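Local coordinates for protein Rho guanine nucleotide exchange factor 3 (Mus musculus, PDB 2Z0Q) that acts as a guanine nucleotide exchange factor for the small GTPases RhoA and RhoB and is represented by its tandem DH-PH domains, at residues 247-252 with 267-272; 214-217 with 221-224; 32-37 with 72-77; 25-30 with 157-162. All coordinates share one frame; numbering follows the deposited sequence.

Contact 1: 247-252 with 267-272; sequences HVFLFQ and LCYQLY. With SO4 (sulfate ion), chain C.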
# COMPACT_ATOMS: atom_id res chain seq x y z
N HIS A 247 -11.19 -11.40 -7.08
CA HIS A 247 -10.68 -10.34 -6.23
C HIS A 247 -11.62 -10.42 -5.04
O HIS A 247 -12.86 -10.25 -5.16
CB HIS A 247 -10.76 -8.94 -6.85
CG HIS A 247 -9.89 -7.97 -6.13
ND1 HIS A 247 -8.64 -7.60 -6.58
CD2 HIS A 247 -10.04 -7.39 -4.91
CE1 HIS A 247 -8.06 -6.83 -5.67
NE2 HIS A 247 -8.89 -6.68 -4.65
N VAL A 248 -11.04 -10.67 -3.87
CA VAL A 248 -11.84 -10.85 -2.69
C VAL A 248 -11.67 -9.68 -1.71
O VAL A 248 -10.56 -9.21 -1.50
CB VAL A 248 -11.48 -12.19 -2.01
CG1 VAL A 248 -12.28 -12.38 -0.76
CG2 VAL A 248 -11.72 -13.32 -3.01
N PHE A 249 -12.77 -9.28 -1.12
CA PHE A 249 -12.81 -8.16 -0.19
C PHE A 249 -13.35 -8.57 1.18
O PHE A 249 -14.50 -9.03 1.30
CB PHE A 249 -13.74 -7.06 -0.74
CG PHE A 249 -13.29 -6.48 -2.05
CD1 PHE A 249 -12.35 -5.45 -2.09
CD2 PHE A 249 -13.80 -6.97 -3.25
CE1 PHE A 249 -11.93 -4.92 -3.31
CE2 PHE A 249 -13.39 -6.45 -4.44
CZ PHE A 249 -12.44 -5.41 -4.49
N LEU A 250 -12.54 -8.40 2.21
CA LEU A 250 -12.98 -8.67 3.55
C LEU A 250 -13.31 -7.32 4.23
O LEU A 250 -12.41 -6.60 4.68
CB LEU A 250 -11.88 -9.37 4.36
CG LEU A 250 -12.29 -9.58 5.84
CD1 LEU A 250 -13.51 -10.51 5.96
CD2 LEU A 250 -11.11 -10.14 6.60
N PHE A 251 -14.59 -6.97 4.26
CA PHE A 251 -15.01 -5.77 4.97
C PHE A 251 -15.15 -6.26 6.43
O PHE A 251 -15.18 -7.46 6.67
CB PHE A 251 -16.35 -5.27 4.43
CG PHE A 251 -16.25 -4.67 3.04
CD1 PHE A 251 -15.75 -3.37 2.86
CD2 PHE A 251 -16.65 -5.40 1.93
CE1 PHE A 251 -15.65 -2.81 1.57
CE2 PHE A 251 -16.56 -4.86 0.65
CZ PHE A 251 -16.06 -3.55 0.47
N GLN A 252 -15.24 -5.36 7.41
CA GLN A 252 -15.30 -5.82 8.79
C GLN A 252 -16.31 -6.91 9.08
O GLN A 252 -16.02 -7.88 9.79
CB GLN A 252 -15.56 -4.66 9.74
CG GLN A 252 -15.40 -5.02 11.22
CD GLN A 252 -13.96 -5.30 11.58
OE1 GLN A 252 -13.49 -6.43 11.45
NE2 GLN A 252 -13.25 -4.26 12.04
N LEU A 267 -13.15 -0.01 -14.59
CA LEU A 267 -12.71 -1.23 -13.91
C LEU A 267 -13.67 -1.45 -12.74
O LEU A 267 -13.71 -0.65 -11.80
CB LEU A 267 -11.28 -1.04 -13.40
CG LEU A 267 -10.68 -2.23 -12.65
CD1 LEU A 267 -10.76 -3.47 -13.55
CD2 LEU A 267 -9.23 -1.93 -12.25
N CYS A 268 -14.42 -2.55 -12.78
CA CYS A 268 -15.40 -2.82 -11.74
C CYS A 268 -15.17 -4.21 -11.17
O CYS A 268 -14.31 -4.92 -11.67
CB CYS A 268 -16.81 -2.73 -12.30
SG CYS A 268 -17.24 -1.01 -12.74
N TYR A 269 -15.92 -4.57 -10.13
CA TYR A 269 -15.75 -5.89 -9.47
C TYR A 269 -17.13 -6.54 -9.39
O TYR A 269 -17.97 -6.23 -8.52
CB TYR A 269 -15.11 -5.67 -8.07
CG TYR A 269 -13.79 -4.92 -8.17
CD1 TYR A 269 -12.62 -5.56 -8.56
CD2 TYR A 269 -13.76 -3.54 -8.01
CE1 TYR A 269 -11.45 -4.85 -8.80
CE2 TYR A 269 -12.57 -2.81 -8.24
CZ TYR A 269 -11.45 -3.46 -8.63
OH TYR A 269 -10.31 -2.72 -8.89
N GLN A 270 -17.35 -7.43 -10.35
CA GLN A 270 -18.61 -8.14 -10.51
C GLN A 270 -18.77 -9.23 -9.45
O GLN A 270 -17.93 -10.15 -9.38
CB GLN A 270 -18.64 -8.72 -11.95
CG GLN A 270 -19.95 -9.43 -12.29
CD GLN A 270 -19.92 -10.02 -13.70
OE1 GLN A 270 -19.07 -9.69 -14.51
NE2 GLN A 270 -20.87 -10.91 -13.98
N LEU A 271 -19.78 -9.10 -8.60
CA LEU A 271 -19.93 -10.11 -7.53
C LEU A 271 -20.06 -11.50 -8.15
O LEU A 271 -20.83 -11.70 -9.10
CB LEU A 271 -21.12 -9.81 -6.62
CG LEU A 271 -20.70 -8.99 -5.38
CD1 LEU A 271 -20.36 -7.56 -5.80
CD2 LEU A 271 -21.79 -9.01 -4.33
N TYR A 272 -19.30 -12.46 -7.60
CA TYR A 272 -19.28 -13.85 -8.10
C TYR A 272 -20.37 -14.73 -7.44
O TYR A 272 -20.87 -15.69 -8.05
CB TYR A 272 -17.88 -14.41 -7.84
CG TYR A 272 -17.58 -15.79 -8.37
CD1 TYR A 272 -17.59 -16.03 -9.74
CD2 TYR A 272 -17.17 -16.82 -7.51
CE1 TYR A 272 -17.18 -17.26 -10.26
CE2 TYR A 272 -16.75 -18.08 -8.02
CZ TYR A 272 -16.76 -18.27 -9.40
OH TYR A 272 -16.30 -19.43 -9.95
S SO4 C . -18.70 -20.70 -11.81
O1 SO4 C . -19.31 -21.41 -12.98
O2 SO4 C . -17.37 -20.11 -12.22
O3 SO4 C . -19.61 -19.59 -11.37
O4 SO4 C . -18.54 -21.69 -10.69
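Tyr-269 presents one ring face to the edge of Phe-249. The pair is an edge-to-face (T-shaped) aromatic contact, with ring centroids 5.4 Å apart and planes at 76°. In Tyr-269, CG stands anti to the carbonyl carbon (chi1 -56°), which swings the ring toward strand 245-251. Contact begins at the root of this side chain. Tyr-269 CB lies 4.1 Å from Phe-249 CE2. Next along, Tyr-269 CG is the nearest atom to the Phe-249 rim, at 4.0 Å from CZ. Beyond it the ring splits. Tyr-269 CD2 stays near Phe-249 CZ, while Tyr-269 CD1 touches that same CZ and also lies 4.2 Å from His-247 CB. The outer ring atoms and OH run on past Phe-249, making no closer contact. The Phe-249 rim therefore sits over the CB end of the tyrosine ring, not over its centre. The His-247 ring meets Tyr-269 obliquely, with planes at 52°, and completes a buried aromatic cluster. Its NE2 is hydrogen-bonded to ND1 of His-235. At the end of the second segment, Tyr-272 OH donates a 2.6 Å hydrogen bond to O2 of a sulfate ion, probably from the crystallisation liquor. Arg-273 binds the same sulfate. The two segments share no backbone hydrogen bonds, because strand 254-263 pairs antiparallel with both of their strands. Thr-258 on that middle strand touches Phe-249 and Tyr-269. The cluster thus bridges two strands of the curled PH-domain sheet. Tyr-210, from helix 180-213, adds a further ring against Phe-249 and Tyr-269, while helix 331-345 packs against Val-248 and Leu-250.

Contact 2: 214-217 with 221-224; sequences LLYL and QKDS. With SO4 (sulfate ion), chain E.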
# COMPACT_ATOMS: atom_id res chain seq x y z
N LEU A 214 -18.27 -2.03 -6.83
CA LEU A 214 -18.91 -3.37 -6.82
C LEU A 214 -20.06 -3.36 -7.82
O LEU A 214 -20.79 -2.37 -7.94
CB LEU A 214 -19.46 -3.71 -5.43
CG LEU A 214 -18.36 -3.87 -4.34
CD1 LEU A 214 -19.02 -4.18 -2.99
CD2 LEU A 214 -17.41 -5.04 -4.72
N LEU A 215 -20.21 -4.46 -8.55
CA LEU A 215 -21.26 -4.56 -9.56
C LEU A 215 -22.15 -5.74 -9.18
O LEU A 215 -21.65 -6.82 -8.96
CB LEU A 215 -20.58 -4.79 -10.90
CG LEU A 215 -21.39 -5.01 -12.16
CD1 LEU A 215 -22.35 -3.85 -12.42
CD2 LEU A 215 -20.36 -5.12 -13.29
N TYR A 216 -23.45 -5.49 -9.10
CA TYR A 216 -24.42 -6.51 -8.70
C TYR A 216 -25.31 -6.89 -9.89
O TYR A 216 -26.37 -6.28 -10.09
CB TYR A 216 -25.29 -5.96 -7.56
CG TYR A 216 -24.50 -5.41 -6.38
CD1 TYR A 216 -24.14 -6.22 -5.30
CD2 TYR A 216 -24.11 -4.07 -6.34
CE1 TYR A 216 -23.42 -5.71 -4.21
CE2 TYR A 216 -23.40 -3.55 -5.26
CZ TYR A 216 -23.06 -4.37 -4.20
OH TYR A 216 -22.39 -3.82 -3.12
N LEU A 217 -24.91 -7.89 -10.67
CA LEU A 217 -25.70 -8.26 -11.85
C LEU A 217 -26.68 -9.41 -11.63
O LEU A 217 -27.45 -9.77 -12.54
CB LEU A 217 -24.76 -8.55 -13.03
CG LEU A 217 -23.83 -7.37 -13.33
CD1 LEU A 217 -22.87 -7.73 -14.47
CD2 LEU A 217 -24.68 -6.13 -13.66
N GLN A 221 -27.61 -10.24 -4.45
CA GLN A 221 -26.19 -10.01 -4.20
C GLN A 221 -25.93 -8.76 -3.38
O GLN A 221 -24.85 -8.59 -2.84
CB GLN A 221 -25.42 -9.92 -5.52
CG GLN A 221 -25.51 -11.22 -6.30
CD GLN A 221 -24.56 -11.23 -7.48
OE1 GLN A 221 -24.40 -10.23 -8.19
NE2 GLN A 221 -23.93 -12.38 -7.71
N LYS A 222 -26.91 -7.87 -3.30
CA LYS A 222 -26.73 -6.67 -2.49
C LYS A 222 -26.85 -7.09 -1.02
O LYS A 222 -27.51 -8.08 -0.73
CB LYS A 222 -27.78 -5.61 -2.85
CG LYS A 222 -27.59 -5.04 -4.27
CD LYS A 222 -28.65 -3.98 -4.61
CE LYS A 222 -28.37 -3.30 -5.95
NZ LYS A 222 -27.13 -2.44 -5.95
N ASP A 223 -26.19 -6.38 -0.12
CA ASP A 223 -26.24 -6.70 1.30
C ASP A 223 -25.99 -5.41 2.07
O ASP A 223 -25.06 -4.67 1.75
CB ASP A 223 -25.17 -7.72 1.68
CG ASP A 223 -25.46 -8.40 3.02
OD1 ASP A 223 -25.49 -7.74 4.07
OD2 ASP A 223 -25.67 -9.64 3.02
N SER A 224 -26.82 -5.15 3.08
CA SER A 224 -26.67 -3.93 3.87
C SER A 224 -25.36 -3.90 4.64
O SER A 224 -24.90 -2.83 5.03
CB SER A 224 -27.84 -3.77 4.84
OG SER A 224 -27.75 -4.72 5.89
S SO4 E . -31.10 -7.56 -4.90
O1 SO4 E . -31.94 -8.73 -5.23
O2 SO4 E . -30.74 -6.85 -6.15
O3 SO4 E . -31.84 -6.65 -3.99
O4 SO4 E . -29.86 -8.00 -4.23
O HOH W 1 -24.80 -3.93 -1.24
O HOH W 2 -22.85 -9.78 -10.12
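Tyr-216 and Lys-222 make the main apolar contact, a CH-pi interaction. Lys-222 CG sits over one face of the phenol ring, 4.0 Å from its centroid and 20° off the ring normal. Beyond CG the lysine chain bows off the ring. Its last torsion (chi4 -67°) turns Lys-222 NZ back to 3.5 Å from Tyr-216 CD2. Gln-221 meets the ring edge with its backbone O, 3.5 Å from Tyr-216 CD1, and with its CB. These residues belong to the turn that follows strand 214-215. This short strand comes directly after helix 180-213 and pairs in parallel with strand 266-271, so the contact lies where the DH domain passes into the PH domain. Water-mediated bonds join the two sides as well. One water accepts from Asp-223 N and makes a weak bond with Tyr-216 OH. A second accepts from Leu-217 N at 2.8 Å and lies beside Gln-221 OE1, which also takes a hydrogen bond from Glu-218 N. Among the remaining polar contacts, Lys-222 N donates to O4 of a sulfate ion at 3.1 Å, and Gly-220 N binds the same ion. Asp-223 is the N-cap of helix 224-227, its OD1 accepting from Leu-225 N.

Contact 3: 32-37 with 72-77; sequences EDLIED and PLHEEL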
# COMPACT_ATOMS: atom_id res chain seq x y z
N GLU A 32 17.97 11.75 -0.54
CA GLU A 32 18.67 11.53 -1.80
C GLU A 32 18.20 10.24 -2.46
O GLU A 32 17.92 10.23 -3.67
CB GLU A 32 20.17 11.51 -1.56
CG GLU A 32 21.00 11.29 -2.82
CD GLU A 32 22.47 11.64 -2.57
OE1 GLU A 32 22.95 11.40 -1.44
OE2 GLU A 32 23.13 12.15 -3.50
N ASP A 33 18.11 9.16 -1.68
CA ASP A 33 17.65 7.85 -2.16
C ASP A 33 16.21 7.93 -2.71
O ASP A 33 15.88 7.32 -3.74
CB ASP A 33 17.69 6.81 -1.03
CG ASP A 33 19.11 6.38 -0.66
OD1 ASP A 33 20.05 6.73 -1.39
OD2 ASP A 33 19.29 5.69 0.38
N LEU A 34 15.33 8.62 -1.98
CA LEU A 34 13.94 8.75 -2.42
C LEU A 34 13.85 9.52 -3.77
O LEU A 34 13.16 9.09 -4.70
CB LEU A 34 13.11 9.48 -1.35
CG LEU A 34 11.66 9.79 -1.76
CD1 LEU A 34 10.77 9.97 -0.52
CD2 LEU A 34 11.66 11.07 -2.60
N ILE A 35 14.57 10.64 -3.86
CA ILE A 35 14.56 11.48 -5.09
C ILE A 35 15.08 10.63 -6.26
O ILE A 35 14.49 10.60 -7.35
CB ILE A 35 15.47 12.71 -4.89
CG1 ILE A 35 14.86 13.66 -3.82
CG2 ILE A 35 15.70 13.44 -6.21
CD1 ILE A 35 15.80 14.73 -3.32
N GLU A 36 16.17 9.91 -6.02
CA GLU A 36 16.76 9.05 -7.04
C GLU A 36 15.80 7.96 -7.51
O GLU A 36 15.72 7.67 -8.71
CB GLU A 36 18.05 8.41 -6.52
CG GLU A 36 18.50 7.22 -7.33
CD GLU A 36 19.72 6.52 -6.74
OE1 GLU A 36 19.60 5.91 -5.64
OE2 GLU A 36 20.80 6.58 -7.37
N ASP A 37 15.09 7.33 -6.58
CA ASP A 37 14.16 6.27 -6.97
C ASP A 37 12.92 6.82 -7.69
O ASP A 37 12.43 6.20 -8.64
CB ASP A 37 13.76 5.44 -5.75
CG ASP A 37 14.88 4.53 -5.25
OD1 ASP A 37 15.90 4.39 -5.95
OD2 ASP A 37 14.74 3.95 -4.16
N PRO A 72 9.97 17.71 -5.81
CA PRO A 72 10.50 19.00 -5.36
C PRO A 72 10.51 19.18 -3.83
O PRO A 72 11.38 19.86 -3.30
CB PRO A 72 9.59 20.02 -6.05
CG PRO A 72 9.09 19.27 -7.25
CD PRO A 72 8.84 17.89 -6.75
N LEU A 73 9.56 18.57 -3.14
CA LEU A 73 9.49 18.69 -1.67
C LEU A 73 10.75 18.14 -0.98
O LEU A 73 11.29 18.73 -0.04
CB LEU A 73 8.30 17.91 -1.11
CG LEU A 73 6.96 18.11 -1.80
CD1 LEU A 73 5.89 17.40 -0.99
CD2 LEU A 73 6.68 19.58 -1.95
N HIS A 74 11.18 16.99 -1.45
CA HIS A 74 12.36 16.31 -0.92
C HIS A 74 13.65 17.00 -1.40
O HIS A 74 14.62 17.15 -0.64
CB HIS A 74 12.25 14.82 -1.29
CG HIS A 74 11.08 14.15 -0.64
ND1 HIS A 74 11.07 13.83 0.71
CD2 HIS A 74 9.86 13.79 -1.12
CE1 HIS A 74 9.89 13.32 1.03
NE2 HIS A 74 9.14 13.28 -0.06
N GLU A 75 13.65 17.49 -2.64
CA GLU A 75 14.82 18.19 -3.11
C GLU A 75 15.02 19.42 -2.26
O GLU A 75 16.16 19.79 -1.95
CB GLU A 75 14.68 18.61 -4.59
CG GLU A 75 14.63 17.42 -5.55
CD GLU A 75 14.43 17.85 -7.01
OE1 GLU A 75 13.39 18.48 -7.32
OE2 GLU A 75 15.32 17.55 -7.84
N GLU A 76 13.92 20.07 -1.87
CA GLU A 76 14.02 21.26 -1.04
C GLU A 76 14.60 20.88 0.32
O GLU A 76 15.46 21.58 0.83
CB GLU A 76 12.67 21.92 -0.83
CG GLU A 76 12.74 23.17 0.03
CD GLU A 76 13.54 24.27 -0.61
OE1 GLU A 76 13.49 24.40 -1.85
OE2 GLU A 76 14.22 25.03 0.11
N LEU A 77 14.14 19.79 0.92
CA LEU A 77 14.68 19.44 2.23
C LEU A 77 16.17 19.10 2.10
O LEU A 77 17.00 19.56 2.87
CB LEU A 77 13.92 18.27 2.85
CG LEU A 77 14.56 17.77 4.14
CD1 LEU A 77 14.66 18.88 5.17
CD2 LEU A 77 13.77 16.56 4.64
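Leu-34 covers one face of the His-74 ring with both of its methyl groups. CD1 lies over the centre, 3.8 Å from the ring centroid and 13° off the normal, in a CH-pi contact. The other methyl, Leu-34 CD2, sits nearer the root of the ring, 3.6 Å from His-74 CD2. Leu-34 CG is anti to the backbone N (chi1 175°), which directs the fork at the imidazole. Ile-35 packs beside this pair. Its CG1 passes His-74 CB at 3.8 Å, running in the opposite direction. The tip of Ile-35 reaches the backbone just past His-74, with CD1 3.6 Å from Glu-75 N, and also touches Glu-75 CG. In the next shell, hydrogen bonds at both nitrogens fix the rotation of the imidazole. His-74 NE2 pairs with Tyr-108 OH, and His-74 ND1 with Glu-31 OE1. Glu-31 is one turn before Ile-35 on the same helix, so it ties helix 15-51 to helix 67-84 alongside the apolar contact. Ile-155 and Arg-159 of helix 155-172 also pack against Leu-34. The two segments are 9.4 Å apart at their axes and run roughly antiparallel, at 148°. Helices packed lengthwise in this way make up the elongated helical bundle of the Dbl-homology (RhoGEF) domain, to which both segments belong.

Contact 4: 25-30 with 157-162; sequences FELSQG and RSRLVK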
# COMPACT_ATOMS: atom_id res chain seq x y z
N PHE A 25 23.31 12.63 8.95
CA PHE A 25 23.76 12.30 7.61
C PHE A 25 22.79 11.30 6.96
O PHE A 25 22.44 11.44 5.79
CB PHE A 25 25.18 11.70 7.66
CG PHE A 25 25.89 11.76 6.34
CD1 PHE A 25 26.45 12.96 5.91
CD2 PHE A 25 25.92 10.67 5.50
CE1 PHE A 25 27.01 13.06 4.65
CE2 PHE A 25 26.50 10.76 4.22
CZ PHE A 25 27.03 11.96 3.81
N GLU A 26 22.35 10.31 7.75
CA GLU A 26 21.43 9.29 7.28
C GLU A 26 20.12 9.90 6.81
O GLU A 26 19.54 9.46 5.81
CB GLU A 26 21.17 8.26 8.39
CG GLU A 26 22.38 7.27 8.58
CD GLU A 26 22.45 6.62 9.96
OE1 GLU A 26 21.41 6.57 10.66
OE2 GLU A 26 23.55 6.16 10.35
N LEU A 27 19.63 10.88 7.57
CA LEU A 27 18.39 11.57 7.18
C LEU A 27 18.53 12.12 5.76
O LEU A 27 17.68 11.90 4.91
CB LEU A 27 18.12 12.74 8.12
CG LEU A 27 16.91 13.59 7.70
CD1 LEU A 27 15.67 12.73 7.77
CD2 LEU A 27 16.75 14.80 8.68
N SER A 28 19.61 12.84 5.49
CA SER A 28 19.74 13.41 4.15
C SER A 28 19.98 12.32 3.10
O SER A 28 19.49 12.43 1.95
CB SER A 28 20.86 14.47 4.10
OG SER A 28 22.08 13.82 3.83
N GLN A 29 20.69 11.26 3.45
CA GLN A 29 20.90 10.23 2.44
C GLN A 29 19.57 9.60 2.04
O GLN A 29 19.41 9.17 0.89
CB GLN A 29 21.83 9.10 2.93
CG GLN A 29 23.28 9.54 3.16
CD GLN A 29 24.19 8.36 3.52
OE1 GLN A 29 25.17 8.03 2.79
NE2 GLN A 29 23.86 7.69 4.63
N GLY A 30 18.62 9.54 2.97
CA GLY A 30 17.34 8.94 2.63
C GLY A 30 16.54 9.80 1.67
O GLY A 30 15.74 9.29 0.87
N ARG A 157 4.84 6.94 0.75
CA ARG A 157 4.16 6.69 2.01
C ARG A 157 5.13 6.03 2.99
O ARG A 157 5.11 6.36 4.17
CB ARG A 157 2.96 5.77 1.81
CG ARG A 157 2.08 5.73 3.03
CD ARG A 157 1.14 4.53 2.97
NE ARG A 157 0.02 4.75 3.88
CZ ARG A 157 -1.01 5.56 3.63
NH1 ARG A 157 -1.06 6.23 2.48
NH2 ARG A 157 -1.97 5.73 4.53
N SER A 158 5.96 5.11 2.51
CA SER A 158 6.91 4.45 3.43
C SER A 158 7.86 5.45 4.04
O SER A 158 8.24 5.33 5.21
CB SER A 158 7.72 3.36 2.70
OG SER A 158 6.86 2.32 2.28
N ARG A 159 8.26 6.45 3.24
CA ARG A 159 9.16 7.45 3.78
C ARG A 159 8.41 8.27 4.85
O ARG A 159 8.93 8.51 5.91
CB ARG A 159 9.69 8.37 2.67
CG ARG A 159 10.56 9.51 3.20
CD ARG A 159 11.96 9.02 3.44
NE ARG A 159 12.90 10.08 3.78
CZ ARG A 159 14.08 9.84 4.33
NH1 ARG A 159 14.45 8.57 4.58
NH2 ARG A 159 14.84 10.85 4.73
N LEU A 160 7.19 8.71 4.55
CA LEU A 160 6.44 9.51 5.52
C LEU A 160 6.33 8.80 6.87
O LEU A 160 6.56 9.38 7.91
CB LEU A 160 5.04 9.81 4.98
CG LEU A 160 4.20 10.64 5.93
CD1 LEU A 160 4.63 12.10 5.87
CD2 LEU A 160 2.73 10.49 5.49
N VAL A 161 5.96 7.53 6.82
CA VAL A 161 5.77 6.72 8.01
C VAL A 161 7.03 6.56 8.84
O VAL A 161 6.97 6.40 10.06
CB VAL A 161 5.19 5.32 7.59
CG1 VAL A 161 5.47 4.24 8.64
CG2 VAL A 161 3.73 5.46 7.32
N LYS A 162 8.18 6.64 8.16
CA LYS A 162 9.48 6.48 8.78
C LYS A 162 10.05 7.76 9.35
O LYS A 162 11.02 7.71 10.11
CB LYS A 162 10.47 5.89 7.76
CG LYS A 162 11.66 5.20 8.41
CD LYS A 162 12.54 4.49 7.36
CE LYS A 162 13.80 3.90 8.00
NZ LYS A 162 14.73 3.42 6.95
O HOH W 3 16.89 8.48 6.02
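Arg-159 lays its guanidinium over the backbone of Gly-30, with CZ 3.6 Å from Gly-30 C. Both residues belong to the DH helical bundle, Gly-30 on helix 15-51 and Arg-159 on helix 155-172. In DH domains of this family, the helices that correspond to these two provide much of the GTPase-binding face. Gly-30 has no side chain, so the flat group can come close, and Arg-159 NH1 reaches 3.5 Å from Gly-30 CA. The arginine chain leaves its own helix with CG anti to the backbone N. It then bends at chi2 (82°) before running straight out to the other helix. Arg-159 NH2 makes a weak hydrogen bond to Leu-27 O at 3.0 Å, with the acceptor at the edge of the guanidinium. The bond is bent, with an N-H...O angle of 128°. The stronger hold on this nitrogen is a salt bridge to Glu-31, one residue beyond Gly-30, which probably neutralises much of the charge. Leu-27 CD1 also packs against NH2, crossing the arginine chain at about a right angle. At the other terminal nitrogen, Arg-159 NH1 donates to a water at 2.8 Å, and that water in turn donates to Glu-26 O at 2.8 Å.

Contacts 3 and 4 lie in the DH domain, contacts 1 and 2 in the PH region. Centres within each pair are 10 Å apart, whereas contacts 2 and 3 are 44 Å apart. Contacts 3 and 4 share helix 15-51 and touch through Leu-34 and Arg-159. Glu-31 serves both, binding His-74 and Arg-159. Contact 4 spans the longer stretch of chain, from helix 15-51 to helix 155-172, and contact 3 closes within it. Contacts 2 and 1 follow in that order. They meet where strand 214-215 pairs with strand 266-271. Helix 180-213 leads into that strand, so the exchange-factor bundle and the PH sheet are directly joined.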